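DSBA-like thioredoxin domain-containing protein (Nitrosomonas europaea, PDB 2IN3) probably acts as a thiol-disulfide oxidoreductase of the DsbA family, related to the FrnE-like proteins and put forward as a disulfide isomerase. Local coordinates at residues S104-E109 and T150-S155; D92-C97 and Q160-G165; H72-Q77 and T193-I198; W20-A25 and F122-E127. One frame throughout, in Å; residues are numbered along the deposited sequence.

How the contacts relate
Two of the four contacts lie at the surface and two are buried, and the chemistry follows only partly. Contacts 1 and 2 share helix 94-106, which meets helix 146-154 through bare aliphatic groups at the surface and helix 156-171 through a threonine methyl deeper in; the two touch where Phe153 reaches Pro95. Contacts 3 and 4 form a second touching pair, joined by Tyr195 against Trp20 and by a probable hydrogen bond from Gln77 NE2 to Trp22 O. Here aromatic rings dominate: one tyrosine taking threonine methyls at the surface, a tryptophan-tyrosine pair inside. Contacts 1 and 3 lie on opposite sides of the chain's centre.

Contact 1: S104-E109 and T150-S155; sequences SLIEPE and TPVFQS
Val152 parts its two methyls between Leu105 and Ile106, and these apolar touches make up the contact. CG1 of Val152 comes 3.9 Å from CD1 of Leu105, the two side chains meeting at a slant. On the other branch, CG2 of Val152 lies 4.1 Å from CG1 of Ile106, and these chains run past each other in opposite senses. The valine torsion aims the two arms: CG1 stands anti to the backbone N (chi1 176°), with CG2 beside that N. Ile106 also rests on Ile144.

Polar bonds run within the segments. Ser155 OG donates to Val152 O at 2.6 Å, arriving in the carbonyl plane on a lone pair. The same oxygen also accepts from the serine's backbone N. Ser155 is the N-cap of helix 156-171, its OG also bonded to Ala158 N, so one serine ties the end of helix 146-154 to the start of the next.

Glu107, just past helix 94-106, makes a salt bridge with Lys110. With no hydrogen bond across it, the join between helices 94-106 and 146-154 rests on dispersion and on shielding of methyls from water at a partly exposed surface.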
loop_
_atom_site.group_PDB
_atom_site.type_symbol
_atom_site.label_atom_id
_atom_site.label_comp_id
_atom_site.label_asym_id
_atom_site.label_seq_id
_atom_site.Cartn_x
_atom_site.Cartn_y
_atom_site.Cartn_z
ATOM N N SER A 104 -2.322 1.582 -11.757
ATOM C CA SER A 104 -2.983 2.891 -11.756
ATOM C C SER A 104 -3.024 3.543 -13.156
ATOM O O SER A 104 -3.955 4.298 -13.440
ATOM C CB SER A 104 -2.363 3.850 -10.725
ATOM O OG SER A 104 -1.172 4.437 -11.229
ATOM N N LEU A 105 -2.027 3.257 -14.005
ATOM C CA LEU A 105 -1.954 3.768 -15.380
ATOM C C LEU A 105 -2.809 2.932 -16.343
ATOM O O LEU A 105 -3.275 3.430 -17.390
ATOM C CB LEU A 105 -0.490 3.743 -15.862
ATOM C CG LEU A 105 0.510 4.526 -14.988
ATOM C CD1 LEU A 105 1.950 4.407 -15.437
ATOM C CD2 LEU A 105 0.099 5.971 -14.938
ATOM N N ILE A 106 -2.978 1.661 -16.006
ATOM C CA ILE A 106 -3.733 0.726 -16.836
ATOM C C ILE A 106 -5.240 0.729 -16.514
ATOM O O ILE A 106 -6.074 0.945 -17.409
ATOM C CB ILE A 106 -3.178 -0.730 -16.717
ATOM C CG1 ILE A 106 -1.698 -0.756 -17.117
ATOM C CG2 ILE A 106 -4.004 -1.693 -17.625
ATOM C CD1 ILE A 106 -1.007 -2.068 -16.806
ATOM N N GLU A 107 -5.577 0.448 -15.259
ATOM C CA GLU A 107 -6.980 0.353 -14.831
ATOM C C GLU A 107 -7.072 0.849 -13.388
ATOM O O GLU A 107 -6.943 0.053 -12.457
ATOM C CB GLU A 107 -7.537 -1.087 -14.971
ATOM C CG GLU A 107 -7.669 -1.601 -16.409
ATOM C CD GLU A 107 -8.280 -2.992 -16.505
ATOM O OE1 GLU A 107 -9.462 -3.096 -16.893
ATOM O OE2 GLU A 107 -7.585 -3.986 -16.209
ATOM N N PRO A 108 -7.284 2.172 -13.193
ATOM C CA PRO A 108 -7.360 2.766 -11.851
ATOM C C PRO A 108 -8.286 2.029 -10.873
ATOM O O PRO A 108 -8.000 1.982 -9.682
ATOM C CB PRO A 108 -7.903 4.166 -12.133
ATOM C CG PRO A 108 -7.414 4.477 -13.470
ATOM C CD PRO A 108 -7.477 3.191 -14.243
ATOM N N GLU A 109 -9.373 1.444 -11.385
ATOM C CA GLU A 109 -10.359 0.728 -10.570
ATOM C C GLU A 109 -9.771 -0.538 -9.932
ATOM O O GLU A 109 -10.316 -1.059 -8.952
ATOM C CB GLU A 109 -11.560 0.372 -11.456
ATOM C CG GLU A 109 -11.897 1.469 -12.484
ATOM C CD GLU A 109 -11.007 1.492 -13.774
ATOM O OE1 GLU A 109 -11.160 2.457 -14.573
ATOM O OE2 GLU A 109 -10.176 0.573 -14.003
ATOM N N THR A 150 3.286 -5.883 -18.241
ATOM C CA THR A 150 4.755 -5.961 -18.255
ATOM C C THR A 150 5.457 -4.754 -18.929
ATOM O O THR A 150 6.395 -4.202 -18.342
ATOM C CB THR A 150 5.284 -7.305 -18.800
ATOM O OG1 THR A 150 4.796 -8.368 -17.976
ATOM C CG2 THR A 150 6.804 -7.343 -18.771
ATOM N N PRO A 151 5.020 -4.337 -20.139
ATOM C CA PRO A 151 5.643 -3.122 -20.717
ATOM C C PRO A 151 5.559 -1.891 -19.779
ATOM O O PRO A 151 6.553 -1.140 -19.658
ATOM C CB PRO A 151 4.833 -2.881 -21.993
ATOM C CG PRO A 151 4.343 -4.254 -22.384
ATOM C CD PRO A 151 4.013 -4.908 -21.051
ATOM N N VAL A 152 4.401 -1.700 -19.135
ATOM C CA VAL A 152 4.214 -0.579 -18.208
ATOM C C VAL A 152 5.143 -0.700 -16.995
ATOM O O VAL A 152 5.875 0.243 -16.696
ATOM C CB VAL A 152 2.714 -0.362 -17.812
ATOM C CG1 VAL A 152 2.558 0.759 -16.756
ATOM C CG2 VAL A 152 1.882 -0.034 -19.079
ATOM N N PHE A 153 5.163 -1.876 -16.354
ATOM C CA PHE A 153 6.065 -2.141 -15.217
ATOM C C PHE A 153 7.560 -1.861 -15.517
ATOM O O PHE A 153 8.311 -1.335 -14.669
ATOM C CB PHE A 153 5.873 -3.579 -14.697
ATOM C CG PHE A 153 6.799 -3.939 -13.569
ATOM C CD1 PHE A 153 6.480 -3.591 -12.253
ATOM C CD2 PHE A 153 7.992 -4.611 -13.818
ATOM C CE1 PHE A 153 7.331 -3.909 -11.210
ATOM C CE2 PHE A 153 8.859 -4.943 -12.777
ATOM C CZ PHE A 153 8.530 -4.593 -11.471
ATOM N N GLN A 154 7.987 -2.212 -16.721
ATOM C CA GLN A 154 9.381 -2.042 -17.102
ATOM C C GLN A 154 9.728 -0.632 -17.598
ATOM O O GLN A 154 10.920 -0.321 -17.799
ATOM C CB GLN A 154 9.765 -3.110 -18.145
ATOM C CG GLN A 154 9.642 -4.534 -17.542
ATOM C CD GLN A 154 10.005 -5.627 -18.518
ATOM O OE1 GLN A 154 9.895 -5.449 -19.725
ATOM N NE2 GLN A 154 10.411 -6.782 -17.995
ATOM N N SER A 155 8.712 0.210 -17.808
ATOM C CA SER A 155 8.912 1.517 -18.466
ATOM C C SER A 155 9.599 2.512 -17.536
ATOM O O SER A 155 9.388 2.466 -16.324
ATOM C CB SER A 155 7.579 2.125 -18.931
ATOM O OG SER A 155 6.750 2.458 -17.833
#

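Contact 2: D92-C97 and Q160-G165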
loop_
_atom_site.group_PDB
_atom_site.type_symbol
_atom_site.label_atom_id
_atom_site.label_comp_id
_atom_site.label_asym_id
_atom_site.label_seq_id
_atom_site.Cartn_x
_atom_site.Cartn_y
_atom_site.Cartn_z
ATOM N N ASP A 92 13.306 -5.720 -0.691
ATOM C CA ASP A 92 13.200 -4.631 -1.668
ATOM C C ASP A 92 11.747 -4.273 -1.957
ATOM O O ASP A 92 11.034 -5.016 -2.652
ATOM C CB ASP A 92 13.924 -4.979 -2.977
ATOM C CG ASP A 92 13.890 -3.830 -3.996
ATOM O OD1 ASP A 92 13.571 -2.674 -3.613
ATOM O OD2 ASP A 92 14.194 -4.069 -5.193
ATOM N N THR A 93 11.303 -3.139 -1.425
ATOM C CA THR A 93 9.900 -2.751 -1.534
ATOM C C THR A 93 9.562 -1.991 -2.837
ATOM O O THR A 93 8.387 -1.796 -3.152
ATOM C CB THR A 93 9.431 -1.929 -0.308
ATOM O OG1 THR A 93 10.181 -0.723 -0.243
ATOM C CG2 THR A 93 9.656 -2.680 1.034
ATOM N N GLU A 94 10.562 -1.598 -3.616
ATOM C CA GLU A 94 10.292 -0.761 -4.783
ATOM C C GLU A 94 9.493 -1.430 -5.913
ATOM O O GLU A 94 8.596 -0.785 -6.486
ATOM C CB GLU A 94 11.576 -0.073 -5.313
ATOM C CG GLU A 94 11.343 0.964 -6.401
ATOM C CD GLU A 94 11.260 0.355 -7.787
ATOM O OE1 GLU A 94 11.702 -0.803 -7.934
ATOM O OE2 GLU A 94 10.773 1.028 -8.734
ATOM N N PRO A 95 9.867 -2.671 -6.322
ATOM C CA PRO A 95 9.096 -3.268 -7.416
ATOM C C PRO A 95 7.589 -3.424 -7.150
ATOM O O PRO A 95 6.803 -3.179 -8.056
ATOM C CB PRO A 95 9.772 -4.626 -7.610
ATOM C CG PRO A 95 11.218 -4.337 -7.247
ATOM C CD PRO A 95 11.038 -3.509 -5.991
ATOM N N ALA A 96 7.198 -3.805 -5.932
ATOM C CA ALA A 96 5.785 -3.954 -5.633
ATOM C C ALA A 96 5.108 -2.581 -5.698
ATOM O O ALA A 96 4.008 -2.463 -6.228
ATOM C CB ALA A 96 5.576 -4.606 -4.252
ATOM N N CYS A 97 5.746 -1.560 -5.142
ATOM C CA CYS A 97 5.220 -0.182 -5.288
ATOM C C CYS A 97 5.029 0.201 -6.765
ATOM O O CYS A 97 3.982 0.734 -7.153
ATOM C CB CYS A 97 6.143 0.817 -4.603
ATOM S SG CYS A 97 6.111 0.699 -2.849
ATOM N N GLN A 160 9.833 6.346 -12.875
ATOM C CA GLN A 160 9.957 7.740 -12.489
ATOM C C GLN A 160 8.743 8.187 -11.685
ATOM O O GLN A 160 8.882 8.936 -10.697
ATOM C CB GLN A 160 10.138 8.611 -13.726
ATOM C CG GLN A 160 11.480 8.380 -14.411
ATOM C CD GLN A 160 11.562 9.023 -15.779
ATOM O OE1 GLN A 160 10.654 9.753 -16.191
ATOM N NE2 GLN A 160 12.668 8.777 -16.490
ATOM N N ARG A 161 7.557 7.752 -12.107
ATOM C CA ARG A 161 6.350 8.034 -11.309
ATOM C C ARG A 161 6.418 7.476 -9.898
ATOM O O ARG A 161 6.002 8.165 -8.940
ATOM C CB ARG A 161 5.083 7.525 -11.983
ATOM C CG ARG A 161 4.704 8.291 -13.245
ATOM C CD ARG A 161 3.417 7.658 -13.756
ATOM N NE ARG A 161 2.818 8.362 -14.881
ATOM C CZ ARG A 161 1.792 9.197 -14.778
ATOM N NH1 ARG A 161 1.243 9.448 -13.583
ATOM N NH2 ARG A 161 1.307 9.755 -15.877
ATOM N N THR A 162 6.948 6.253 -9.772
ATOM C CA THR A 162 7.083 5.568 -8.486
ATOM C C THR A 162 8.033 6.357 -7.574
ATOM O O THR A 162 7.706 6.660 -6.415
ATOM C CB THR A 162 7.588 4.129 -8.678
ATOM O OG1 THR A 162 6.636 3.399 -9.466
ATOM C CG2 THR A 162 7.731 3.405 -7.329
ATOM N N LEU A 163 9.193 6.701 -8.116
ATOM C CA LEU A 163 10.182 7.488 -7.396
ATOM C C LEU A 163 9.626 8.876 -7.068
ATOM O O LEU A 163 9.829 9.378 -5.954
ATOM C CB LEU A 163 11.492 7.567 -8.199
ATOM C CG LEU A 163 12.637 8.404 -7.607
ATOM C CD1 LEU A 163 12.945 7.995 -6.158
ATOM C CD2 LEU A 163 13.905 8.337 -8.494
ATOM N N ALA A 164 8.905 9.500 -8.003
ATOM C CA ALA A 164 8.312 10.809 -7.687
ATOM C C ALA A 164 7.334 10.751 -6.502
ATOM O O ALA A 164 7.309 11.699 -5.687
ATOM C CB ALA A 164 7.673 11.466 -8.900
ATOM N N GLY A 165 6.538 9.674 -6.452
ATOM C CA GLY A 165 5.650 9.334 -5.307
ATOM C C GLY A 165 6.451 9.267 -4.017
ATOM O O GLY A 165 6.096 9.918 -3.035
#
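Cys97 and Thr162 bring the two backbones closest, their CA atoms 6.8 Å apart. Segment 92-97 is a turn leading into helix 94-106, whereas 160-165 lies wholly inside helix 156-171. The turn is capped by its own aspartate: Glu94 N donates to Asp92 OD1 at 3.2 Å with an N-H...O angle of 162°, meeting the oxygen from above the carboxylate plane. A weak backbone bond joins Cys97 N to Thr93 O.

One methyl does the work across the gap. CG2 of Thr162 stands 4.1 Å from CB of Cys97, so the cysteine offers its methylene and not its sulfur, which is turned beside its own backbone N (chi1 -70°). The same CG2 lies 4.1 Å from OE2 of Glu94, whose chain bends at chi2 (-85°) and crosses the threonine at an angle. The polar end of Glu94 is engaged by Arg98 NE in a salt bridge, and its touch on the methyl is only van der Waals. Thr162 OG1 is likewise occupied, bonded to Ala158 O one turn back in its own helix. Phe166, one turn further along, packs on both Glu94 and Cys97, while Arg98 and Val101 also touch the threonine.

Thr162 is thus used as two halves, a hydroxyl satisfied within its own helix and a methyl given to the neighbour. Small groups at the meeting point let the two helices of this DsbA-type helical region approach closely without a polar bond between the segments.

Contact 3: H72-Q77 and T193-I198; sequences HITTGQ and TGYRPI. With EDO (1,2-ethanediol), chain F.
Thr75 OG1 is gripped twice on its own side of the contact, which leaves its methyl for Tyr195. The hydroxyl bonds to Val71 O, and it accepts from Gln77 N at 3.1 Å with an angle of 163°, an ST turn that closes helix 58-75. With OG1 set between the backbone N and the carbonyl carbon (chi1 73°), CG2 is swung to the far side from that carbon and meets the phenol, 3.7 Å from CE1 of Tyr195 and about as near CZ and OH. It approaches the ring obliquely. Thr74 adds a second methyl, its CG2 4.2 Å from CE2 of Tyr195.

His72 ND1 braces the same turn by donating to Gln77 O at 2.8 Å, the oxygen lying in the imidazole plane. Between them Gly76 takes the positive phi (78°) that ends the helix. Tyr195 belongs to the loop between strand 187-192 and helix 198-211, and its ring also meets that of Trp20. Two residues earlier in this loop, a 1,2-ethanediol, probably from the crystallisation liquor, donates a hydrogen bond from O2 to Thr193 O at 3.1 Å.

An alanine in place of Thr75 has neither OG1 nor CG2, and the turn held through Gln77 N is likely to lose its tie while the tyrosine ring becomes freer to shift. Across the two segments the join is methyl against phenol, with hydrogen bonding spent on shaping the helix end that presents the methyls.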
loop_
_atom_site.group_PDB
_atom_site.type_symbol
_atom_site.label_atom_id
_atom_site.label_comp_id
_atom_site.label_asym_id
_atom_site.label_seq_id
_atom_site.Cartn_x
_atom_site.Cartn_y
_atom_site.Cartn_z
ATOM N N HIS A 72 -1.322 -9.368 13.497
ATOM C CA HIS A 72 -2.202 -10.533 13.495
ATOM C C HIS A 72 -3.139 -10.548 14.703
ATOM O O HIS A 72 -4.348 -10.696 14.557
ATOM C CB HIS A 72 -1.400 -11.829 13.468
ATOM C CG HIS A 72 -2.263 -13.040 13.459
ATOM N ND1 HIS A 72 -3.178 -13.276 12.455
ATOM C CD2 HIS A 72 -2.384 -14.062 14.336
ATOM C CE1 HIS A 72 -3.828 -14.398 12.715
ATOM N NE2 HIS A 72 -3.359 -14.899 13.844
ATOM N N ILE A 73 -2.596 -10.369 15.906
ATOM C CA ILE A 73 -3.463 -10.488 17.078
ATOM C C ILE A 73 -4.379 -9.280 17.267
ATOM O O ILE A 73 -5.466 -9.417 17.818
ATOM C CB ILE A 73 -2.703 -10.840 18.351
ATOM C CG1 ILE A 73 -1.807 -9.705 18.817
ATOM C CG2 ILE A 73 -1.935 -12.182 18.181
ATOM C CD1 ILE A 73 -1.229 -10.001 20.215
ATOM N N THR A 74 -3.975 -8.118 16.750
ATOM C CA THR A 74 -4.761 -6.887 16.859
ATOM C C THR A 74 -5.903 -6.824 15.835
ATOM O O THR A 74 -7.021 -6.370 16.153
ATOM C CB THR A 74 -3.849 -5.643 16.655
ATOM O OG1 THR A 74 -2.848 -5.625 17.685
ATOM C CG2 THR A 74 -4.664 -4.304 16.683
ATOM N N THR A 75 -5.626 -7.297 14.634
ATOM C CA THR A 75 -6.532 -7.118 13.499
ATOM C C THR A 75 -7.105 -8.417 12.949
ATOM O O THR A 75 -8.079 -8.397 12.169
ATOM C CB THR A 75 -5.849 -6.380 12.291
ATOM O OG1 THR A 75 -4.916 -7.257 11.631
ATOM C CG2 THR A 75 -5.147 -5.092 12.761
ATOM N N GLY A 76 -6.480 -9.541 13.289
ATOM C CA GLY A 76 -6.901 -10.795 12.696
ATOM C C GLY A 76 -6.417 -11.060 11.279
ATOM O O GLY A 76 -6.732 -12.122 10.738
ATOM N N GLN A 77 -5.656 -10.135 10.667
ATOM C CA GLN A 77 -5.161 -10.333 9.297
ATOM C C GLN A 77 -4.146 -11.477 9.301
ATOM O O GLN A 77 -3.383 -11.596 10.247
ATOM C CB GLN A 77 -4.550 -9.065 8.712
ATOM C CG GLN A 77 -5.584 -8.006 8.324
ATOM C CD GLN A 77 -6.362 -8.413 7.076
ATOM O OE1 GLN A 77 -7.318 -9.164 7.157
ATOM N NE2 GLN A 77 -5.972 -7.888 5.933
ATOM N N THR A 193 -1.420 8.995 10.732
ATOM C CA THR A 193 -0.092 8.534 10.287
ATOM C C THR A 193 0.318 7.196 10.872
ATOM O O THR A 193 1.451 7.053 11.358
ATOM C CB THR A 193 1.042 9.491 10.656
ATOM O OG1 THR A 193 1.067 9.630 12.077
ATOM C CG2 THR A 193 0.855 10.833 10.004
ATOM N N GLY A 194 -0.579 6.223 10.825
ATOM C CA GLY A 194 -0.369 4.928 11.449
ATOM C C GLY A 194 -1.704 4.227 11.451
ATOM O O GLY A 194 -2.732 4.854 11.169
ATOM N N TYR A 195 -1.686 2.926 11.726
ATOM C CA TYR A 195 -2.927 2.150 11.867
ATOM C C TYR A 195 -3.818 2.776 12.949
ATOM O O TYR A 195 -3.346 3.098 14.046
ATOM C CB TYR A 195 -2.615 0.699 12.286
ATOM C CG TYR A 195 -3.858 -0.102 12.677
ATOM C CD1 TYR A 195 -4.604 -0.818 11.713
ATOM C CD2 TYR A 195 -4.290 -0.136 13.995
ATOM C CE1 TYR A 195 -5.772 -1.534 12.087
ATOM C CE2 TYR A 195 -5.416 -0.859 14.375
ATOM C CZ TYR A 195 -6.156 -1.543 13.417
ATOM O OH TYR A 195 -7.266 -2.239 13.849
ATOM N N ARG A 196 -5.100 2.949 12.643
ATOM C CA ARG A 196 -6.097 3.247 13.702
ATOM C C ARG A 196 -7.359 2.482 13.311
ATOM O O ARG A 196 -7.564 2.196 12.121
ATOM C CB ARG A 196 -6.375 4.772 13.826
ATOM C CG ARG A 196 -5.180 5.611 14.369
ATOM C CD ARG A 196 -5.507 7.102 14.608
ATOM N NE ARG A 196 -6.253 7.271 15.869
ATOM C CZ ARG A 196 -6.811 8.405 16.308
ATOM N NH1 ARG A 196 -7.478 8.402 17.459
ATOM N NH2 ARG A 196 -6.704 9.544 15.623
ATOM N N PRO A 197 -8.204 2.130 14.292
ATOM C CA PRO A 197 -9.476 1.451 13.988
ATOM C C PRO A 197 -10.446 2.301 13.164
ATOM O O PRO A 197 -10.335 3.534 13.142
ATOM C CB PRO A 197 -10.058 1.147 15.373
ATOM C CG PRO A 197 -8.881 1.201 16.311
ATOM C CD PRO A 197 -7.978 2.255 15.745
ATOM N N ILE A 198 -11.370 1.635 12.486
ATOM C CA ILE A 198 -12.369 2.294 11.620
ATOM C C ILE A 198 -13.188 3.371 12.366
ATOM O O ILE A 198 -13.552 4.398 11.772
ATOM C CB ILE A 198 -13.279 1.232 10.907
ATOM C CG1 ILE A 198 -14.155 1.818 9.804
ATOM C CG2 ILE A 198 -14.190 0.498 11.884
ATOM C CD1 ILE A 198 -13.414 2.457 8.668
HETATM C C1 EDO F . 1.833 6.013 16.293
HETATM O O1 EDO F . 1.276 4.874 15.618
HETATM C C2 EDO F . 2.361 7.015 15.254
HETATM O O2 EDO F . 1.279 7.483 14.421
#

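Contact 4: W20-A25 and F122-E127; sequences WCWGFA and FYVGQE
Trp22 and Tyr123 pack tightly in the buried part of the contact, with their rings nearly parallel but offset. CD2 of Tyr123 lies over one face of the indole, 3.6 Å from CD1 of Trp22, and CE2 of the tyrosine reaches back to within 3.8 Å of the tryptophan CB. The planes lie at 20° to each other and the pyrrole and phenol centroids are 5.0 Å apart, so the rings are slid aside and barely overlap. On the other side of the phenol plane, CD2 of Phe122 sits 3.5 Å above the ring centre, which holds Tyr123 between two aromatic neighbours. Phe79 meets both Trp22 and Tyr123 edge-to-face, and Trp68 meets Tyr123 in the same way.

Trp22 directly follows Cys21, which with Cys18 forms a CxxC pattern of thioredoxin type at the start of helix 19-35, the probable redox site in a protein of the DsbA family. The indole extends from this helix with CG anti to its backbone N (chi1 -180°), and NE1 hydrogen-bonds to Pro78 O. A leucine in its place, having no N-H and no flat ring, would probably leave Pro78 O without that donor and one side of Tyr123 poorly covered.

Packing slackens toward the chain's exit from helix 111-123. There the partly exposed Val124 only grazes the six-membered ring, its CG2 4.5 Å from CZ2 of Trp22, and Gly125 beyond it is exposed.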
loop_
_atom_site.group_PDB
_atom_site.type_symbol
_atom_site.label_atom_id
_atom_site.label_comp_id
_atom_site.label_asym_id
_atom_site.label_seq_id
_atom_site.Cartn_x
_atom_site.Cartn_y
_atom_site.Cartn_z
ATOM N N TRP A 20 1.618 -3.271 9.075
ATOM C CA TRP A 20 0.461 -2.510 9.574
ATOM C C TRP A 20 -0.456 -2.018 8.461
ATOM O O TRP A 20 -1.657 -1.766 8.702
ATOM C CB TRP A 20 0.869 -1.373 10.505
ATOM C CG TRP A 20 1.143 -1.874 11.910
ATOM C CD1 TRP A 20 2.353 -2.032 12.511
ATOM C CD2 TRP A 20 0.163 -2.299 12.857
ATOM N NE1 TRP A 20 2.194 -2.514 13.794
ATOM C CE2 TRP A 20 0.853 -2.670 14.034
ATOM C CE3 TRP A 20 -1.239 -2.392 12.830
ATOM C CZ2 TRP A 20 0.194 -3.170 15.165
ATOM C CZ3 TRP A 20 -1.892 -2.886 13.968
ATOM C CH2 TRP A 20 -1.175 -3.256 15.110
ATOM N N CYS A 21 0.096 -1.864 7.252
ATOM C CA CYS A 21 -0.729 -1.584 6.065
ATOM C C CYS A 21 -1.631 -2.782 5.775
ATOM O O CYS A 21 -2.839 -2.612 5.465
ATOM C CB CYS A 21 0.153 -1.240 4.827
ATOM S SG CYS A 21 0.980 0.408 5.035
ATOM N N TRP A 22 -1.079 -3.999 5.855
ATOM C CA TRP A 22 -1.937 -5.198 5.757
ATOM C C TRP A 22 -2.949 -5.261 6.921
ATOM O O TRP A 22 -4.107 -5.616 6.716
ATOM C CB TRP A 22 -1.067 -6.432 5.724
ATOM C CG TRP A 22 -1.714 -7.794 5.621
ATOM C CD1 TRP A 22 -1.390 -8.915 6.349
ATOM C CD2 TRP A 22 -2.667 -8.225 4.632
ATOM N NE1 TRP A 22 -2.118 -10.006 5.904
ATOM C CE2 TRP A 22 -2.908 -9.609 4.855
ATOM C CE3 TRP A 22 -3.360 -7.571 3.605
ATOM C CZ2 TRP A 22 -3.806 -10.354 4.074
ATOM C CZ3 TRP A 22 -4.249 -8.324 2.821
ATOM C CH2 TRP A 22 -4.465 -9.685 3.072
ATOM N N GLY A 23 -2.533 -4.895 8.137
ATOM C CA GLY A 23 -3.496 -4.821 9.254
ATOM C C GLY A 23 -4.655 -3.875 8.940
ATOM O O GLY A 23 -5.797 -4.086 9.368
ATOM N N PHE A 24 -4.344 -2.829 8.192
ATOM C CA PHE A 24 -5.271 -1.725 7.929
ATOM C C PHE A 24 -6.089 -1.989 6.664
ATOM O O PHE A 24 -7.030 -1.234 6.377
ATOM C CB PHE A 24 -4.420 -0.461 7.723
ATOM C CG PHE A 24 -5.181 0.840 7.740
ATOM C CD1 PHE A 24 -5.736 1.317 8.910
ATOM C CD2 PHE A 24 -5.308 1.598 6.559
ATOM C CE1 PHE A 24 -6.405 2.553 8.941
ATOM C CE2 PHE A 24 -5.952 2.842 6.569
ATOM C CZ PHE A 24 -6.494 3.319 7.771
ATOM N N ALA A 25 -5.750 -3.036 5.905
ATOM C CA ALA A 25 -6.492 -3.286 4.636
ATOM C C ALA A 25 -8.040 -3.334 4.812
ATOM O O ALA A 25 -8.765 -2.727 4.002
ATOM C CB ALA A 25 -5.947 -4.499 3.872
ATOM N N PHE A 122 2.413 -12.030 -0.410
ATOM C CA PHE A 122 3.591 -11.900 0.410
ATOM C C PHE A 122 3.398 -12.479 1.828
ATOM O O PHE A 122 4.106 -13.418 2.224
ATOM C CB PHE A 122 3.995 -10.430 0.480
ATOM C CG PHE A 122 5.240 -10.177 1.300
ATOM C CD1 PHE A 122 6.446 -10.818 0.984
ATOM C CD2 PHE A 122 5.215 -9.278 2.338
ATOM C CE1 PHE A 122 7.607 -10.569 1.731
ATOM C CE2 PHE A 122 6.367 -9.024 3.098
ATOM C CZ PHE A 122 7.556 -9.675 2.798
ATOM N N TYR A 123 2.443 -11.935 2.578
ATOM C CA TYR A 123 2.294 -12.324 3.991
ATOM C C TYR A 123 1.778 -13.742 4.200
ATOM O O TYR A 123 2.211 -14.443 5.136
ATOM C CB TYR A 123 1.450 -11.310 4.750
ATOM C CG TYR A 123 2.152 -9.975 4.860
ATOM C CD1 TYR A 123 3.384 -9.876 5.517
ATOM C CD2 TYR A 123 1.606 -8.815 4.300
ATOM C CE1 TYR A 123 4.055 -8.661 5.616
ATOM C CE2 TYR A 123 2.288 -7.575 4.386
ATOM C CZ TYR A 123 3.499 -7.530 5.077
ATOM O OH TYR A 123 4.191 -6.369 5.165
ATOM N N VAL A 124 0.888 -14.182 3.316
ATOM C CA VAL A 124 0.293 -15.511 3.429
ATOM C C VAL A 124 0.977 -16.459 2.467
ATOM O O VAL A 124 1.420 -17.532 2.870
ATOM C CB VAL A 124 -1.241 -15.461 3.178
ATOM C CG1 VAL A 124 -1.899 -16.857 3.328
ATOM C CG2 VAL A 124 -1.896 -14.422 4.129
ATOM N N GLY A 125 1.087 -16.050 1.207
ATOM C CA GLY A 125 1.625 -16.927 0.168
ATOM C C GLY A 125 3.127 -17.136 0.297
ATOM O O GLY A 125 3.665 -18.095 -0.250
ATOM N N GLN A 126 3.805 -16.224 1.010
ATOM C CA GLN A 126 5.277 -16.216 1.116
ATOM C C GLN A 126 5.937 -16.066 -0.246
ATOM O O GLN A 126 7.006 -16.650 -0.516
ATOM C CB GLN A 126 5.777 -17.471 1.841
ATOM C CG GLN A 126 5.179 -17.607 3.216
ATOM C CD GLN A 126 5.871 -18.620 4.076
ATOM O OE1 GLN A 126 6.075 -19.749 3.663
ATOM N NE2 GLN A 126 6.226 -18.226 5.289
ATOM N N GLU A 127 5.282 -15.323 -1.130
ATOM C CA GLU A 127 5.787 -15.174 -2.477
ATOM C C GLU A 127 6.721 -13.977 -2.510
ATOM O O GLU A 127 6.557 -13.040 -1.725
ATOM C CB GLU A 127 4.648 -14.990 -3.461
ATOM C CG GLU A 127 3.664 -16.125 -3.445
ATOM C CD GLU A 127 2.629 -16.010 -4.539
ATOM O OE1 GLU A 127 2.809 -15.198 -5.462
ATOM O OE2 GLU A 127 1.618 -16.725 -4.468
#